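Local coordinates for protein thermosome subunit (Methanococcoides burtonii, PDB 3AQ1) that probably binds and hydrolyses ATP to assist the folding of unfolded polypeptides, as a group II chaperonin of the TCP-1 family, at residues 165-170 / 324-329; 182-187 / 300-305; 189-194 / 235-240. All blocks are in the same frame, centred on the assembly; numbering follows the deposited sequence.

Interaction 1: 165-170 / 324-329; sequences ELIDGL and TVLLHG
T324 faces I167 as an antiparallel hydrogen-bonded pair: I167 N reaches T324 O at 2.9 Å, and T324 N returns to I167 O at 3.0 Å. The threonine's OG1 stands anti to the carbonyl carbon, beside the backbone N (chi1 -62°), facing the chain beyond D168, the centre of an inverse gamma turn. There OG1 makes a weak bond to G169 O at 3.5 Å and a hydrogen bond to V171 N just beyond. A beta-branched residue with a hydroxyl suits this place because it keeps the strand extended and also ties it to the chain after the corner. V325, paired with L166 in the non-hydrogen-bonded position, belongs to the other face. Its CG2 meets L166 CD1 at 3.8 Å, and L166 goes on to pack against L127 and A131 of helix 121-132. At L326 the backbone ladder continues opposite E165, with E165 N to L326 O and L326 N to E165 O both 3.0 Å. The leucine's CD1 touches both I167 CG1, at 4.2 Å, and E165 OE1, which approach it from different directions, while Y313 of strand 310-317 touches both L326 and I167. Farther on, E165 OE1 lies at the edge of the H328 ring, nearest CE1 (4.4 Å). Strand 323-329 is central in a three-stranded mixed sheet, antiparallel to 165-167 and, through V325 and L327, parallel to 151-157. The chemistry is thus mainly that of a main-chain ladder, with aliphatic groups on both faces and a carboxylate that, its charged atoms not in contact with the imidazole's, could at most favour a positive ring from a distance.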
# COMPACT_ATOMS: atom_id res chain seq x y z
N GLU A 165 3.03 2.01 19.93
CA GLU A 165 3.30 3.44 19.88
C GLU A 165 3.43 3.95 18.46
O GLU A 165 3.85 3.24 17.55
CB GLU A 165 4.57 3.79 20.65
CG GLU A 165 4.53 3.50 22.13
CD GLU A 165 5.88 3.67 22.80
OE1 GLU A 165 6.54 2.66 23.13
OE2 GLU A 165 6.29 4.83 22.98
N LEU A 166 3.07 5.22 18.29
CA LEU A 166 3.32 5.91 17.04
C LEU A 166 4.42 6.93 17.28
O LEU A 166 4.18 7.99 17.83
CB LEU A 166 2.06 6.60 16.55
CG LEU A 166 1.74 6.30 15.09
CD1 LEU A 166 1.46 4.81 14.94
CD2 LEU A 166 0.57 7.13 14.63
N ILE A 167 5.64 6.59 16.88
CA ILE A 167 6.77 7.48 17.05
C ILE A 167 6.91 8.40 15.85
O ILE A 167 6.91 7.93 14.71
CB ILE A 167 8.08 6.72 17.20
CG1 ILE A 167 8.10 5.97 18.53
CG2 ILE A 167 9.27 7.66 17.05
CD1 ILE A 167 7.33 6.65 19.62
N ASP A 168 7.03 9.70 16.11
CA ASP A 168 7.14 10.69 15.05
C ASP A 168 8.58 10.88 14.65
O ASP A 168 9.21 11.87 14.99
CB ASP A 168 6.50 12.02 15.45
CG ASP A 168 5.00 12.03 15.25
OD1 ASP A 168 4.54 11.72 14.12
OD2 ASP A 168 4.26 12.33 16.22
N GLY A 169 9.08 9.92 13.90
CA GLY A 169 10.45 9.88 13.45
C GLY A 169 10.76 8.49 12.93
O GLY A 169 9.99 7.91 12.18
N LEU A 170 11.89 7.93 13.37
CA LEU A 170 12.40 6.65 12.90
C LEU A 170 13.12 5.95 14.03
O LEU A 170 14.02 6.52 14.63
CB LEU A 170 13.39 6.89 11.75
CG LEU A 170 14.01 5.66 11.12
CD1 LEU A 170 12.93 4.85 10.45
CD2 LEU A 170 15.09 6.04 10.11
N THR A 324 7.24 5.60 12.81
CA THR A 324 7.51 4.21 13.07
C THR A 324 6.45 3.76 14.04
O THR A 324 6.20 4.43 15.03
CB THR A 324 8.88 4.03 13.73
OG1 THR A 324 9.89 4.50 12.83
CG2 THR A 324 9.14 2.58 14.06
N VAL A 325 5.81 2.64 13.72
CA VAL A 325 4.91 1.98 14.65
C VAL A 325 5.72 0.98 15.44
O VAL A 325 6.23 0.02 14.87
CB VAL A 325 3.82 1.17 13.91
CG1 VAL A 325 2.92 0.49 14.91
CG2 VAL A 325 3.01 2.03 12.95
N LEU A 326 5.88 1.21 16.74
CA LEU A 326 6.35 0.15 17.61
C LEU A 326 5.15 -0.73 17.92
O LEU A 326 4.32 -0.39 18.77
CB LEU A 326 6.96 0.70 18.89
CG LEU A 326 8.14 1.63 18.68
CD1 LEU A 326 8.68 2.10 20.01
CD2 LEU A 326 9.22 0.91 17.89
N LEU A 327 5.04 -1.86 17.22
CA LEU A 327 3.90 -2.77 17.36
C LEU A 327 4.09 -3.77 18.49
O LEU A 327 5.07 -4.53 18.50
CB LEU A 327 3.70 -3.53 16.04
CG LEU A 327 2.50 -4.47 15.93
CD1 LEU A 327 1.22 -3.71 16.19
CD2 LEU A 327 2.48 -5.10 14.55
N HIS A 328 3.16 -3.78 19.44
CA HIS A 328 3.18 -4.74 20.55
C HIS A 328 2.10 -5.84 20.43
O HIS A 328 1.00 -5.61 19.93
CB HIS A 328 3.02 -4.03 21.89
CG HIS A 328 4.23 -3.27 22.31
ND1 HIS A 328 4.42 -1.94 22.02
CD2 HIS A 328 5.33 -3.66 23.00
CE1 HIS A 328 5.58 -1.54 22.51
NE2 HIS A 328 6.16 -2.57 23.11
N GLY A 329 2.45 -7.04 20.89
CA GLY A 329 1.52 -8.17 20.95
C GLY A 329 1.82 -9.03 22.16
O GLY A 329 2.84 -8.82 22.82

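Interaction 2: 182-187 / 300-305; sequences PEKVEN and LVEEKE
V185 and V301 form the antiparallel hydrogen-bonded pair at the middle of this contact, with V185 N to V301 O at 2.7 Å and V301 N to V185 O at 3.1 Å. The second bond is nearly straight, 170° at the hydrogen. A third link, E303 N to E183 O at 3.0 Å, holds the strand where the chain enters from the loop. On the face carrying K184, E302 and L300, K184 and E302 lie side by side and point the same way, K184 CG lying against E302 OE1 at 3.3 Å. The lysine bends at chi3 (95°) and again at chi4, which together bring NZ to L300 CD1 at 3.9 Å. NZ and E302 OE1 remain 4.7 Å apart, so opposite charges are near without a salt bridge, and long polar chains suit this rather open face. On the reverse face the compact valines fit a buried setting, both touching Y262 of strand 262-264. E303, which also touches Y262, has its carboxylate in a salt bridge with R176. Strand 300-305 then has strand 310-317 along its other edge, bonded through L300, E302 and K304, so it runs between 184-185 and 310-317 in the larger mixed sheet.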
# COMPACT_ATOMS: atom_id res chain seq x y z
N PRO A 182 27.75 9.88 23.74
CA PRO A 182 26.65 10.60 24.40
C PRO A 182 25.28 9.92 24.24
O PRO A 182 25.00 9.33 23.20
CB PRO A 182 26.66 11.97 23.69
CG PRO A 182 27.34 11.72 22.38
CD PRO A 182 28.41 10.71 22.72
N GLU A 183 24.44 10.00 25.27
CA GLU A 183 23.15 9.33 25.22
C GLU A 183 22.13 10.02 24.33
O GLU A 183 21.35 9.38 23.64
CB GLU A 183 22.57 9.18 26.62
CG GLU A 183 22.88 7.85 27.26
CD GLU A 183 22.16 7.68 28.59
OE1 GLU A 183 20.91 7.78 28.61
OE2 GLU A 183 22.86 7.44 29.60
N LYS A 184 22.13 11.34 24.38
CA LYS A 184 21.25 12.14 23.55
C LYS A 184 22.14 13.00 22.68
O LYS A 184 23.29 13.24 23.01
CB LYS A 184 20.35 13.06 24.40
CG LYS A 184 19.38 12.35 25.31
CD LYS A 184 18.84 13.27 26.43
CE LYS A 184 17.49 13.92 26.10
NZ LYS A 184 17.60 15.02 25.10
N VAL A 185 21.60 13.45 21.55
CA VAL A 185 22.24 14.47 20.76
C VAL A 185 21.19 15.38 20.18
O VAL A 185 20.38 14.95 19.39
CB VAL A 185 23.05 13.89 19.62
CG1 VAL A 185 23.65 15.01 18.83
CG2 VAL A 185 24.14 12.99 20.16
N GLU A 186 21.20 16.65 20.59
CA GLU A 186 20.28 17.63 20.04
C GLU A 186 20.88 18.23 18.78
O GLU A 186 22.09 18.28 18.62
CB GLU A 186 19.96 18.71 21.07
CG GLU A 186 19.24 18.17 22.29
CD GLU A 186 18.99 19.24 23.35
OE1 GLU A 186 19.38 20.42 23.15
OE2 GLU A 186 18.42 18.88 24.39
N ASN A 187 20.02 18.67 17.87
CA ASN A 187 20.48 19.14 16.57
C ASN A 187 21.52 18.21 16.05
O ASN A 187 22.69 18.56 15.93
CB ASN A 187 21.06 20.54 16.68
CG ASN A 187 20.12 21.49 17.33
OD1 ASN A 187 18.95 21.59 16.92
ND2 ASN A 187 20.59 22.19 18.36
N LEU A 300 16.62 15.30 17.01
CA LEU A 300 17.13 14.56 18.15
C LEU A 300 17.51 13.13 17.80
O LEU A 300 16.79 12.43 17.10
CB LEU A 300 16.09 14.57 19.29
CG LEU A 300 16.37 13.79 20.58
CD1 LEU A 300 17.60 14.33 21.28
CD2 LEU A 300 15.17 13.83 21.51
N VAL A 301 18.65 12.69 18.29
CA VAL A 301 19.04 11.31 18.23
C VAL A 301 19.39 10.86 19.64
O VAL A 301 20.26 11.46 20.26
CB VAL A 301 20.22 11.10 17.30
CG1 VAL A 301 20.82 9.71 17.53
CG2 VAL A 301 19.78 11.29 15.86
N GLU A 302 18.70 9.85 20.15
CA GLU A 302 19.00 9.33 21.49
C GLU A 302 18.74 7.85 21.64
O GLU A 302 17.95 7.27 20.91
CB GLU A 302 18.23 10.09 22.57
CG GLU A 302 16.76 9.85 22.56
CD GLU A 302 16.08 10.36 23.81
OE1 GLU A 302 16.75 10.43 24.87
OE2 GLU A 302 14.87 10.68 23.75
N GLU A 303 19.46 7.25 22.58
CA GLU A 303 19.28 5.85 22.94
C GLU A 303 18.30 5.78 24.11
O GLU A 303 18.58 6.30 25.19
CB GLU A 303 20.62 5.26 23.37
CG GLU A 303 20.67 3.76 23.49
CD GLU A 303 22.04 3.27 23.94
OE1 GLU A 303 22.93 3.17 23.07
OE2 GLU A 303 22.23 3.00 25.16
N LYS A 304 17.14 5.18 23.87
CA LYS A 304 16.15 4.97 24.93
C LYS A 304 16.22 3.54 25.40
O LYS A 304 16.54 2.63 24.62
CB LYS A 304 14.72 5.27 24.45
CG LYS A 304 14.38 6.74 24.30
CD LYS A 304 12.86 6.96 24.26
CE LYS A 304 12.47 8.33 24.83
NZ LYS A 304 11.02 8.42 25.16
N GLU A 305 15.91 3.33 26.68
CA GLU A 305 15.73 1.98 27.19
C GLU A 305 14.25 1.53 27.14
O GLU A 305 13.40 2.07 27.84
CB GLU A 305 16.31 1.86 28.60
CG GLU A 305 16.75 0.45 28.97
CD GLU A 305 18.00 0.43 29.84
OE1 GLU A 305 18.54 1.52 30.12
OE2 GLU A 305 18.44 -0.67 30.23

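Interaction 3: 189-194 / 235-240; sequences KILLLS and IASGAN
L191 directs its side chain at the loop 235-240, where A239 and S237 receive it. L191 CB rests on A239 CB at 3.7 Å; CG, anti to the backbone N, then carries CD2 farther along the loop to S237, 3.8 Å from OG. A methyl suits position 239 because the loop lies close to the strand there: A239 CB also sits beside K189 O. The serine oxygen is turned inward between its own backbone N and carbonyl carbon (chi1 68°), where it accepts from A239 N at 3.1 Å in an ST turn and also bonds V234 O in the last turns of helix 226-235. With an alanine here, A239 N and V234 O would probably each lose their side-chain partner, and the loop would be likely to hold A239 less firmly against L191. G238 lies next to the serine, first after the helix to leave helical geometry; its phi of 93° is one that a residue lacking CB adopts readily. At the strand's start, K189 and N240 lie obliquely across each other. N240 CB lies beside K189 N and near K189 O, its ND2 lies 3.9 Å from K189 CG, and the lysine's ammonium end leads away from the loop. Between the two backbones N240 N gives K189 O a weak bond at 2.7 Å, bent to 126° at the hydrogen. From N240 the chain passes directly into strand 241-244, which bonds to K189 and L191 through V241 and F243, while I190 and L192 pack toward helix 269-279 on the other face. Parallel strands 184-193 and 241-244 with helix 226-235 between them in sequence are consistent with a beta-alpha-beta crossover, part of whose connection is not modelled, the loop being its helix-to-strand return.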
# COMPACT_ATOMS: atom_id res chain seq x y z
N LYS A 189 23.67 16.09 13.49
CA LYS A 189 24.13 16.22 12.12
C LYS A 189 24.59 14.83 11.74
O LYS A 189 25.54 14.31 12.31
CB LYS A 189 25.27 17.22 12.03
CG LYS A 189 24.89 18.57 12.56
CD LYS A 189 23.79 19.18 11.72
CE LYS A 189 23.17 20.39 12.41
NZ LYS A 189 22.36 21.16 11.45
N ILE A 190 23.91 14.24 10.78
CA ILE A 190 23.99 12.80 10.59
C ILE A 190 24.77 12.41 9.35
O ILE A 190 24.53 12.92 8.25
CB ILE A 190 22.59 12.21 10.49
CG1 ILE A 190 21.86 12.43 11.81
CG2 ILE A 190 22.66 10.73 10.11
CD1 ILE A 190 20.39 12.42 11.69
N LEU A 191 25.71 11.49 9.55
CA LEU A 191 26.52 10.94 8.46
C LEU A 191 26.14 9.47 8.24
O LEU A 191 26.12 8.70 9.19
CB LEU A 191 28.01 11.09 8.80
CG LEU A 191 29.06 10.58 7.81
CD1 LEU A 191 29.14 11.49 6.60
CD2 LEU A 191 30.43 10.47 8.48
N LEU A 192 25.82 9.09 7.01
CA LEU A 192 25.52 7.69 6.70
C LEU A 192 26.67 7.04 5.93
O LEU A 192 27.09 7.56 4.90
CB LEU A 192 24.21 7.56 5.92
CG LEU A 192 23.06 8.31 6.60
CD1 LEU A 192 21.79 8.32 5.76
CD2 LEU A 192 22.79 7.73 7.95
N LEU A 193 27.21 5.94 6.45
CA LEU A 193 28.28 5.20 5.78
C LEU A 193 27.83 3.82 5.38
O LEU A 193 27.34 3.06 6.21
CB LEU A 193 29.51 5.06 6.69
CG LEU A 193 30.12 6.33 7.31
CD1 LEU A 193 31.40 6.02 8.09
CD2 LEU A 193 30.41 7.36 6.25
N SER A 194 27.99 3.47 4.12
CA SER A 194 27.78 2.10 3.67
C SER A 194 29.12 1.38 3.67
O SER A 194 29.19 0.16 3.62
CB SER A 194 27.15 2.06 2.28
OG SER A 194 28.06 2.59 1.32
N ILE A 235 35.47 12.20 11.78
CA ILE A 235 35.35 13.31 12.72
C ILE A 235 35.26 14.66 12.00
O ILE A 235 34.48 15.53 12.38
CB ILE A 235 36.53 13.36 13.70
CG1 ILE A 235 36.72 12.00 14.37
CG2 ILE A 235 36.29 14.43 14.73
CD1 ILE A 235 37.19 12.09 15.82
N ALA A 236 36.05 14.80 10.94
CA ALA A 236 36.13 16.02 10.16
C ALA A 236 34.89 16.35 9.31
O ALA A 236 34.81 17.42 8.69
CB ALA A 236 37.37 15.98 9.27
N SER A 237 33.92 15.46 9.28
CA SER A 237 32.71 15.69 8.50
C SER A 237 31.83 16.75 9.14
O SER A 237 30.98 17.32 8.48
CB SER A 237 31.90 14.40 8.34
OG SER A 237 31.36 13.99 9.59
N GLY A 238 32.04 16.98 10.43
CA GLY A 238 31.19 17.87 11.21
C GLY A 238 30.06 17.14 11.92
O GLY A 238 29.40 17.68 12.81
N ALA A 239 29.86 15.89 11.52
CA ALA A 239 28.75 15.07 11.98
C ALA A 239 28.72 14.80 13.48
O ALA A 239 29.73 14.47 14.08
CB ALA A 239 28.71 13.75 11.20
N ASN A 240 27.53 14.93 14.05
CA ASN A 240 27.18 14.56 15.42
C ASN A 240 26.99 13.05 15.63
O ASN A 240 27.19 12.49 16.73
CB ASN A 240 25.82 15.17 15.69
CG ASN A 240 25.91 16.41 16.43
OD1 ASN A 240 26.85 16.61 17.18
ND2 ASN A 240 24.93 17.27 16.26

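Followed from the N terminus, the chain lays down 165-170, then 182-187 and 189-194, and the partners return in reverse order. Interaction 3 closes first, when the chain comes back through 235-240; interaction 2 closes at 300-305, and interaction 1 last, at 324-329. The three loops are therefore nested, with no crossing. Interaction 1 belongs to a small three-stranded sheet, but strand 169-172 leads from it into the larger mixed sheet holding the others. Interactions 2 and 3 share strand 184-193 and touch where N240 packs on V185 and N187, their centres about 15 Å apart. Interaction 1 touches neither.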